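Local coordinates for A-adding tRNA nucleotidyltransferase (PDB 4WBY), which adds the terminal adenosine to the 3' CC end of tRNA, using ATP with magnesium as cofactor and releasing diphosphate, at residues A[268-273]-A[338-343]; A[290-295]-A[299-304]. One frame throughout, in Å; residues are numbered along the deposited sequence.

In the fold
Both contacts lie in the helical part of the chain, apart from the mixed sheet and away from the ATP and magnesium sites. Going from the N terminus, the chain reaches 268-273, which leads into helix 271-278, then passes helix 284-293 and, after a short turn, enters helix 298-309. Interaction 2 closes that turn, pairing 290-295 with 299-304. Interaction 1 closes the larger loop, bringing 338-343 of helix 336-342 back to 268-273, so interaction 2 is nested inside it. The two meet where Trp-272 CG lies 3.5 Å from Val-300 CG2, which links helix 271-278 to helix 298-309; together the contacts involve helices 271-278, 284-293, 298-309 and 336-342.

Interaction 1 of 2, residues A[268-273]-A[338-343]; sequences IDYGWL and VLLLLM
The ring of Tyr-270 meets Leu-340 at its edge: methyl CD1 of the leucine sits near the ring plane, 3.8 Å from Tyr-270 CE1. One face of the same ring carries the carbonyl oxygen of Ile-268, 3.2 Å above the plane and displaced toward the rim, so the turn just before the tyrosine folds back over its own side chain. The ring reaches the leucine because CG lies anti to the carbonyl carbon (chi1 -57°), which brings CE1 closer to helix 336-342 than the start of the side chain would suggest. Its hydroxyl is hydrogen-bonded to His-259, and the ring also rests on Val-256 and Ala-260, all three from helix 243-262. That helix touches Leu-340 as well, through Val-255.

This is helix-to-helix packing within the helical region of a class II tRNA nucleotidyltransferase, joining the chain that leads into and along helix 271-278 to helix 336-342. An inverse gamma turn centred on Asp-269 precedes the first of these helices.

Leu-273 also directs its CB toward helix 336-342. Its CD1 lies 3.9 Å from CD1 of Leu-340, and the two side chains run at about a right angle to each other. The same Leu-273 methyl also approaches Leu-340 CB, at 4.2 Å, while Leu-340 CD1 is shared between this leucine and the tyrosine edge. The contact across the two segments is wholly apolar and rather small, about 178 Å² in all. The tip of Leu-341 swings in toward Leu-273, and its side chain also rests on Thr-303. On the far side of helix 336-342, Leu-339 and Leu-342 pack instead on Ile-352 of helix 349-359.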
ATOM      1  N   ILE A 268       8.002  -5.103  10.520  1.00 25.71           N
ATOM      2  CA  ILE A 268       8.099  -3.703  10.151  1.00 24.58           C
ATOM      3  C   ILE A 268       7.416  -3.529   8.803  1.00 24.15           C
ATOM      4  O   ILE A 268       6.988  -4.510   8.191  1.00 25.91           O
ATOM      5  CB  ILE A 268       9.575  -3.212  10.093  1.00 24.84           C
ATOM      6  CG1 ILE A 268      10.395  -4.032   9.095  1.00 24.00           C
ATOM      7  CG2 ILE A 268      10.216  -3.293  11.476  1.00 26.26           C
ATOM      8  CD1 ILE A 268      11.852  -3.534   8.936  1.00 25.55           C
ATOM      9  N   ASP A 269       7.295  -2.286   8.349  1.00 23.86           N
ATOM     10  CA  ASP A 269       6.704  -2.019   7.046  1.00 23.63           C
ATOM     11  C   ASP A 269       7.727  -2.341   5.961  1.00 20.69           C
ATOM     12  O   ASP A 269       8.462  -1.471   5.493  1.00 18.89           O
ATOM     13  CB  ASP A 269       6.214  -0.571   6.971  1.00 27.94           C
ATOM     14  CG  ASP A 269       5.063  -0.303   7.934  1.00 35.41           C
ATOM     15  OD1 ASP A 269       4.345  -1.269   8.279  1.00 38.66           O
ATOM     16  OD2 ASP A 269       4.879   0.862   8.349  1.00 41.03           O
ATOM     17  N   TYR A 270       7.760  -3.614   5.569  1.00 20.19           N
ATOM     18  CA  TYR A 270       8.820  -4.142   4.710  1.00 18.30           C
ATOM     19  C   TYR A 270       8.891  -3.523   3.325  1.00 18.87           C
ATOM     20  O   TYR A 270       9.929  -3.590   2.676  1.00 17.89           O
ATOM     21  CB  TYR A 270       8.671  -5.653   4.539  1.00 18.53           C
ATOM     22  CG  TYR A 270       8.675  -6.460   5.816  1.00 18.99           C
ATOM     23  CD1 TYR A 270       9.854  -6.669   6.531  1.00 20.05           C
ATOM     24  CD2 TYR A 270       7.517  -7.077   6.269  1.00 21.46           C
ATOM     25  CE1 TYR A 270       9.864  -7.429   7.688  1.00 20.15           C
ATOM     26  CE2 TYR A 270       7.516  -7.844   7.421  1.00 22.96           C
ATOM     27  CZ  TYR A 270       8.690  -8.022   8.122  1.00 22.53           C
ATOM     28  OH  TYR A 270       8.686  -8.784   9.260  1.00 24.80           O
ATOM     29  N   GLY A 271       7.785  -2.958   2.853  1.00 19.31           N
ATOM     30  CA  GLY A 271       7.772  -2.342   1.537  1.00 19.10           C
ATOM     31  C   GLY A 271       8.877  -1.318   1.347  1.00 16.73           C
ATOM     32  O   GLY A 271       9.441  -1.199   0.252  1.00 18.22           O
ATOM     33  N   TRP A 272       9.204  -0.591   2.412  1.00 17.23           N
ATOM     34  CA  TRP A 272      10.262   0.409   2.332  1.00 17.83           C
ATOM     35  C   TRP A 272      11.624  -0.218   2.039  1.00 19.94           C
ATOM     36  O   TRP A 272      12.475   0.419   1.423  1.00 20.23           O
ATOM     37  CB  TRP A 272      10.342   1.217   3.629  1.00 17.71           C
ATOM     38  CG  TRP A 272       9.165   2.101   3.854  1.00 16.53           C
ATOM     39  CD1 TRP A 272       8.133   1.883   4.714  1.00 16.41           C
ATOM     40  CD2 TRP A 272       8.890   3.347   3.199  1.00 16.50           C
ATOM     41  NE1 TRP A 272       7.237   2.919   4.647  1.00 17.86           N
ATOM     42  CE2 TRP A 272       7.676   3.832   3.724  1.00 16.02           C
ATOM     43  CE3 TRP A 272       9.557   4.103   2.228  1.00 17.73           C
ATOM     44  CZ2 TRP A 272       7.106   5.036   3.304  1.00 17.64           C
ATOM     45  CZ3 TRP A 272       8.994   5.302   1.812  1.00 17.38           C
ATOM     46  CH2 TRP A 272       7.780   5.761   2.354  1.00 18.06           C
ATOM     47  N   LEU A 273      11.830  -1.461   2.469  1.00 19.79           N
ATOM     48  CA  LEU A 273      13.087  -2.152   2.181  1.00 20.62           C
ATOM     49  C   LEU A 273      13.272  -2.404   0.688  1.00 21.71           C
ATOM     50  O   LEU A 273      14.380  -2.294   0.170  1.00 20.98           O
ATOM     51  CB  LEU A 273      13.162  -3.482   2.928  1.00 23.79           C
ATOM     52  CG  LEU A 273      13.136  -3.428   4.452  1.00 27.65           C
ATOM     53  CD1 LEU A 273      13.303  -4.831   5.024  1.00 31.20           C
ATOM     54  CD2 LEU A 273      14.222  -2.511   4.963  1.00 30.29           C
ATOM     55  N   VAL A 338      18.241  -2.884   8.965  1.00 19.58           N
ATOM     56  CA  VAL A 338      19.636  -3.066   8.569  1.00 18.77           C
ATOM     57  C   VAL A 338      20.012  -4.544   8.691  1.00 21.33           C
ATOM     58  O   VAL A 338      20.743  -5.069   7.854  1.00 23.52           O
ATOM     59  CB  VAL A 338      20.605  -2.189   9.410  1.00 20.55           C
ATOM     60  CG1 VAL A 338      22.063  -2.478   9.038  1.00 23.47           C
ATOM     61  CG2 VAL A 338      20.282  -0.714   9.214  1.00 23.99           C
ATOM     62  N   LEU A 339      19.487  -5.222   9.710  1.00 21.72           N
ATOM     63  CA  LEU A 339      19.719  -6.660   9.851  1.00 21.42           C
ATOM     64  C   LEU A 339      19.220  -7.426   8.626  1.00 22.85           C
ATOM     65  O   LEU A 339      19.899  -8.324   8.126  1.00 22.03           O
ATOM     66  CB  LEU A 339      19.034  -7.210  11.098  1.00 22.98           C
ATOM     67  CG  LEU A 339      19.460  -6.586  12.419  1.00 24.10           C
ATOM     68  CD1 LEU A 339      18.682  -7.225  13.554  1.00 25.23           C
ATOM     69  CD2 LEU A 339      20.951  -6.755  12.632  1.00 25.86           C
ATOM     70  N   LEU A 340      18.030  -7.076   8.147  1.00 21.66           N
ATOM     71  CA  LEU A 340      17.464  -7.783   7.004  1.00 22.73           C
ATOM     72  C   LEU A 340      18.268  -7.477   5.737  1.00 22.42           C
ATOM     73  O   LEU A 340      18.494  -8.362   4.910  1.00 22.66           O
ATOM     74  CB  LEU A 340      15.985  -7.429   6.837  1.00 23.64           C
ATOM     75  CG  LEU A 340      15.136  -7.807   8.056  1.00 23.58           C
ATOM     76  CD1 LEU A 340      13.653  -7.537   7.835  1.00 24.93           C
ATOM     77  CD2 LEU A 340      15.369  -9.255   8.464  1.00 25.10           C
ATOM     78  N   LEU A 341      18.741  -6.241   5.607  1.00 22.39           N
ATOM     79  CA  LEU A 341      19.599  -5.876   4.481  1.00 24.95           C
ATOM     80  C   LEU A 341      20.901  -6.682   4.499  1.00 24.93           C
ATOM     81  O   LEU A 341      21.375  -7.141   3.457  1.00 24.05           O
ATOM     82  CB  LEU A 341      19.896  -4.376   4.502  1.00 30.32           C
ATOM     83  CG  LEU A 341      19.282  -3.487   3.417  1.00 35.86           C
ATOM     84  CD1 LEU A 341      17.955  -4.026   2.891  1.00 32.94           C
ATOM     85  CD2 LEU A 341      19.125  -2.065   3.933  1.00 34.11           C
ATOM     86  N   LEU A 342      21.465  -6.865   5.690  1.00 24.54           N
ATOM     87  CA  LEU A 342      22.694  -7.633   5.846  1.00 23.60           C
ATOM     88  C   LEU A 342      22.494  -9.086   5.431  1.00 25.22           C
ATOM     89  O   LEU A 342      23.429  -9.735   4.964  1.00 27.82           O
ATOM     90  CB  LEU A 342      23.201  -7.552   7.295  1.00 23.13           C
ATOM     91  CG  LEU A 342      23.901  -6.236   7.658  1.00 24.31           C
ATOM     92  CD1 LEU A 342      23.978  -6.066   9.163  1.00 25.48           C
ATOM     93  CD2 LEU A 342      25.300  -6.152   7.053  1.00 25.48           C
ATOM     94  N   MET A 343      21.271  -9.589   5.578  1.00 24.09           N
ATOM     95  CA  MET A 343      20.979 -10.966   5.195  1.00 25.94           C
ATOM     96  C   MET A 343      20.955 -11.182   3.685  1.00 26.93           C
ATOM     97  O   MET A 343      20.858 -12.317   3.229  1.00 27.11           O
ATOM     98  CB  MET A 343      19.654 -11.409   5.800  1.00 26.12           C
ATOM     99  CG  MET A 343      19.749 -11.613   7.298  1.00 26.55           C
ATOM    100  SD  MET A 343      18.222 -12.211   8.027  1.00 28.29           S
ATOM    101  CE  MET A 343      18.029 -13.784   7.196  1.00 28.74           C
TER

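Interaction 2 of 2, residues A[290-295]-A[299-304]. With SO4 (sulfate ion), chain E.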
ATOM      1  N   PHE A 290      14.531  11.969  -2.350  1.00 29.14           N
ATOM      2  CA  PHE A 290      13.387  11.162  -2.763  1.00 27.42           C
ATOM      3  C   PHE A 290      12.670  10.592  -1.539  1.00 24.65           C
ATOM      4  O   PHE A 290      11.442  10.617  -1.461  1.00 23.63           O
ATOM      5  CB  PHE A 290      13.818  10.030  -3.702  1.00 29.35           C
ATOM      6  CG  PHE A 290      12.689   9.121  -4.109  1.00 31.06           C
ATOM      7  CD1 PHE A 290      11.664   9.587  -4.915  1.00 32.62           C
ATOM      8  CD2 PHE A 290      12.651   7.802  -3.685  1.00 31.91           C
ATOM      9  CE1 PHE A 290      10.622   8.756  -5.284  1.00 33.63           C
ATOM     10  CE2 PHE A 290      11.611   6.964  -4.060  1.00 32.72           C
ATOM     11  CZ  PHE A 290      10.597   7.445  -4.854  1.00 31.90           C
ATOM     12  N   LEU A 291      13.431  10.100  -0.568  1.00 23.02           N
ATOM     13  CA  LEU A 291      12.793   9.547   0.625  1.00 21.28           C
ATOM     14  C   LEU A 291      12.073  10.639   1.411  1.00 23.98           C
ATOM     15  O   LEU A 291      11.023  10.389   1.989  1.00 22.87           O
ATOM     16  CB  LEU A 291      13.806   8.821   1.513  1.00 20.04           C
ATOM     17  CG  LEU A 291      14.384   7.538   0.898  1.00 19.94           C
ATOM     18  CD1 LEU A 291      15.472   6.979   1.802  1.00 21.08           C
ATOM     19  CD2 LEU A 291      13.307   6.489   0.642  1.00 20.22           C
ATOM     20  N   GLU A 292      12.623  11.849   1.421  1.00 26.20           N
ATOM     21  CA  GLU A 292      11.941  12.967   2.066  1.00 30.67           C
ATOM     22  C   GLU A 292      10.657  13.328   1.307  1.00 30.38           C
ATOM     23  O   GLU A 292       9.629  13.635   1.910  1.00 31.30           O
ATOM     24  CB  GLU A 292      12.882  14.169   2.176  1.00 33.80           C
ATOM     25  CG  GLU A 292      14.002  13.931   3.188  1.00 34.90           C
ATOM     26  CD  GLU A 292      15.021  15.050   3.246  1.00 40.81           C
ATOM     27  OE1 GLU A 292      14.973  15.969   2.401  1.00 42.22           O
ATOM     28  OE2 GLU A 292      15.877  15.003   4.149  1.00 43.78           O
ATOM     29  N   GLU A 293      10.717  13.272  -0.017  1.00 29.14           N
ATOM     30  CA  GLU A 293       9.545  13.510  -0.849  1.00 29.47           C
ATOM     31  C   GLU A 293       8.457  12.465  -0.579  1.00 26.54           C
ATOM     32  O   GLU A 293       7.258  12.754  -0.626  1.00 27.57           O
ATOM     33  CB  GLU A 293       9.953  13.490  -2.319  1.00 35.39           C
ATOM     34  CG  GLU A 293       8.859  13.834  -3.278  1.00 41.15           C
ATOM     35  CD  GLU A 293       9.404  14.174  -4.645  1.00 43.36           C
ATOM     36  OE1 GLU A 293      10.454  13.611  -5.030  1.00 44.38           O
ATOM     37  OE2 GLU A 293       8.795  15.018  -5.323  1.00 44.84           O
ATOM     38  N   MET A 294       8.896  11.245  -0.300  1.00 23.80           N
ATOM     39  CA  MET A 294       8.007  10.144   0.042  1.00 22.14           C
ATOM     40  C   MET A 294       7.513  10.203   1.493  1.00 22.64           C
ATOM     41  O   MET A 294       6.736   9.347   1.909  1.00 21.82           O
ATOM     42  CB  MET A 294       8.721   8.806  -0.188  1.00 21.22           C
ATOM     43  CG  MET A 294       8.981   8.460  -1.662  1.00 22.67           C
ATOM     44  SD  MET A 294       7.504   7.855  -2.498  1.00 23.21           S
ATOM     45  CE  MET A 294       7.401   6.218  -1.780  1.00 23.01           C
ATOM     46  N   SER A 295       7.971  11.199   2.255  1.00 22.37           N
ATOM     47  CA  SER A 295       7.700  11.274   3.692  1.00 24.68           C
ATOM     48  C   SER A 295       8.036   9.949   4.378  1.00 22.37           C
ATOM     49  O   SER A 295       7.287   9.465   5.234  1.00 22.63           O
ATOM     50  CB  SER A 295       6.239  11.649   3.965  1.00 28.40           C
ATOM     51  OG  SER A 295       5.929  12.934   3.451  1.00 30.10           O
ATOM     52  N   TRP A 299      13.087   5.637  10.474  1.00 15.02           N
ATOM     53  CA  TRP A 299      13.932   4.449  10.414  1.00 16.17           C
ATOM     54  C   TRP A 299      14.366   4.158   8.985  1.00 15.69           C
ATOM     55  O   TRP A 299      15.472   3.690   8.760  1.00 17.04           O
ATOM     56  CB  TRP A 299      13.244   3.222  11.036  1.00 16.24           C
ATOM     57  CG  TRP A 299      12.019   2.667  10.319  1.00 15.63           C
ATOM     58  CD1 TRP A 299      10.707   2.913  10.634  1.00 17.15           C
ATOM     59  CD2 TRP A 299      11.995   1.724   9.235  1.00 15.19           C
ATOM     60  NE1 TRP A 299       9.876   2.200   9.802  1.00 18.07           N
ATOM     61  CE2 TRP A 299      10.641   1.467   8.932  1.00 16.74           C
ATOM     62  CE3 TRP A 299      12.985   1.088   8.478  1.00 17.32           C
ATOM     63  CZ2 TRP A 299      10.255   0.598   7.906  1.00 18.38           C
ATOM     64  CZ3 TRP A 299      12.596   0.219   7.463  1.00 20.44           C
ATOM     65  CH2 TRP A 299      11.246  -0.011   7.187  1.00 19.56           C
ATOM     66  N   VAL A 300      13.502   4.459   8.021  1.00 15.09           N
ATOM     67  CA  VAL A 300      13.836   4.254   6.616  1.00 15.01           C
ATOM     68  C   VAL A 300      14.929   5.223   6.171  1.00 15.87           C
ATOM     69  O   VAL A 300      15.898   4.836   5.506  1.00 17.44           O
ATOM     70  CB  VAL A 300      12.600   4.426   5.717  1.00 15.79           C
ATOM     71  CG1 VAL A 300      12.978   4.279   4.247  1.00 17.98           C
ATOM     72  CG2 VAL A 300      11.512   3.426   6.110  1.00 16.16           C
ATOM     73  N   ARG A 301      14.774   6.488   6.543  1.00 16.48           N
ATOM     74  CA  ARG A 301      15.737   7.503   6.155  1.00 18.25           C
ATOM     75  C   ARG A 301      17.086   7.258   6.821  1.00 18.55           C
ATOM     76  O   ARG A 301      18.133   7.436   6.190  1.00 20.30           O
ATOM     77  CB  ARG A 301      15.196   8.894   6.485  1.00 18.38           C
ATOM     78  CG  ARG A 301      13.948   9.215   5.661  1.00 20.90           C
ATOM     79  CD  ARG A 301      13.396  10.600   5.919  1.00 23.58           C
ATOM     80  NE  ARG A 301      12.671  10.675   7.178  1.00 25.32           N
ATOM     81  CZ  ARG A 301      13.106  11.352   8.234  1.00 24.58           C
ATOM     82  NH1 ARG A 301      14.261  12.000   8.169  1.00 25.96           N
ATOM     83  NH2 ARG A 301      12.398  11.368   9.353  1.00 26.27           N
ATOM     84  N   GLU A 302      17.066   6.806   8.075  1.00 16.63           N
ATOM     85  CA  GLU A 302      18.303   6.489   8.774  1.00 18.53           C
ATOM     86  C   GLU A 302      18.941   5.227   8.191  1.00 17.10           C
ATOM     87  O   GLU A 302      20.160   5.154   8.038  1.00 20.59           O
ATOM     88  CB  GLU A 302      18.051   6.322  10.273  1.00 20.43           C
ATOM     89  CG  GLU A 302      17.558   7.590  10.983  1.00 24.57           C
ATOM     90  CD  GLU A 302      18.611   8.679  11.127  1.00 30.68           C
ATOM     91  OE1 GLU A 302      19.804   8.429  10.840  1.00 33.30           O
ATOM     92  OE2 GLU A 302      18.240   9.796  11.547  1.00 35.27           O
ATOM     93  N   THR A 303      18.127   4.232   7.849  1.00 17.73           N
ATOM     94  CA  THR A 303      18.683   3.025   7.244  1.00 18.90           C
ATOM     95  C   THR A 303      19.290   3.334   5.878  1.00 19.10           C
ATOM     96  O   THR A 303      20.336   2.784   5.532  1.00 20.57           O
ATOM     97  CB  THR A 303      17.623   1.913   7.136  1.00 17.64           C
ATOM     98  OG1 THR A 303      17.383   1.402   8.452  1.00 19.40           O
ATOM     99  CG2 THR A 303      18.104   0.759   6.256  1.00 19.00           C
ATOM    100  N   TYR A 304      18.667   4.223   5.106  1.00 17.58           N
ATOM    101  CA  TYR A 304      19.266   4.620   3.833  1.00 19.06           C
ATOM    102  C   TYR A 304      20.624   5.311   4.010  1.00 20.48           C
ATOM    103  O   TYR A 304      21.585   4.981   3.310  1.00 22.79           O
ATOM    104  CB  TYR A 304      18.318   5.529   3.048  1.00 19.77           C
ATOM    105  CG  TYR A 304      18.910   5.972   1.730  1.00 21.76           C
ATOM    106  CD1 TYR A 304      19.016   5.090   0.659  1.00 23.51           C
ATOM    107  CD2 TYR A 304      19.393   7.262   1.567  1.00 23.96           C
ATOM    108  CE1 TYR A 304      19.587   5.493  -0.542  1.00 24.57           C
ATOM    109  CE2 TYR A 304      19.958   7.670   0.382  1.00 27.83           C
ATOM    110  CZ  TYR A 304      20.049   6.790  -0.670  1.00 27.20           C
ATOM    111  OH  TYR A 304      20.629   7.220  -1.843  1.00 30.54           O
TER
HETATM  112  S   SO4 E2004      14.400  13.619  11.667  1.00 38.98           S
HETATM  113  O1  SO4 E2004      14.709  13.930  10.275  1.00 40.81           O
HETATM  114  O2  SO4 E2004      13.539  12.441  11.759  1.00 38.38           O
HETATM  115  O3  SO4 E2004      15.641  13.398  12.412  1.00 40.80           O
HETATM  116  O4  SO4 E2004      13.724  14.759  12.292  1.00 43.41           O
HETATM  117  O   HOH W   1      16.222  12.538   5.713  1.00 29.79           O
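Leu-291 and Tyr-304 approach each other at a slant, with methyl CD1 of the leucine pressed against the root of the tyrosine: Leu-291 CD1 is 3.4 Å from Tyr-304 CB and 3.6 Å from Tyr-304 CG. The tyrosine extends CG anti to its own N (chi1 179°), leaving CB and the near end of the ring to receive the methyl. The other leucine branch turns to Val-300, Leu-291 CD2 standing 4.2 Å from Val-300 CG1. Leu-276 of helix 271-278 touches both Leu-291 and Tyr-304, adding a third helix to this buried patch.

Toward solvent, the aliphatic stem of Arg-301 runs past Leu-291 CB and Glu-292 CG before bending at chi3 (-76°). Its guanidinium then grips a sulfate ion, probably from the crystallisation liquor, in a two-pronged arrangement: NH1 donates to sulfate O1 and NH2 to O2, each at 2.9 Å, the latter with an N-H...O angle of 166°. The sulfur lies in the guanidinium plane, at its edge. NH1 also donates to a water, which in turn donates to Glu-292 OE2; the carboxylate itself is salt-bridged to Lys-288, while Arg-301 NE bonds to Ala-296 O, which should fix the head group's rotation.

Helix 284-293 ends in a Schellman motif, Ser-295 taking a positive phi, and after a short connection helix 298-309 begins. The two form an alpha-alpha hairpin, with Leu-291, Val-300 and Tyr-304 buried between them and Glu-292 and Arg-301 on the exposed side.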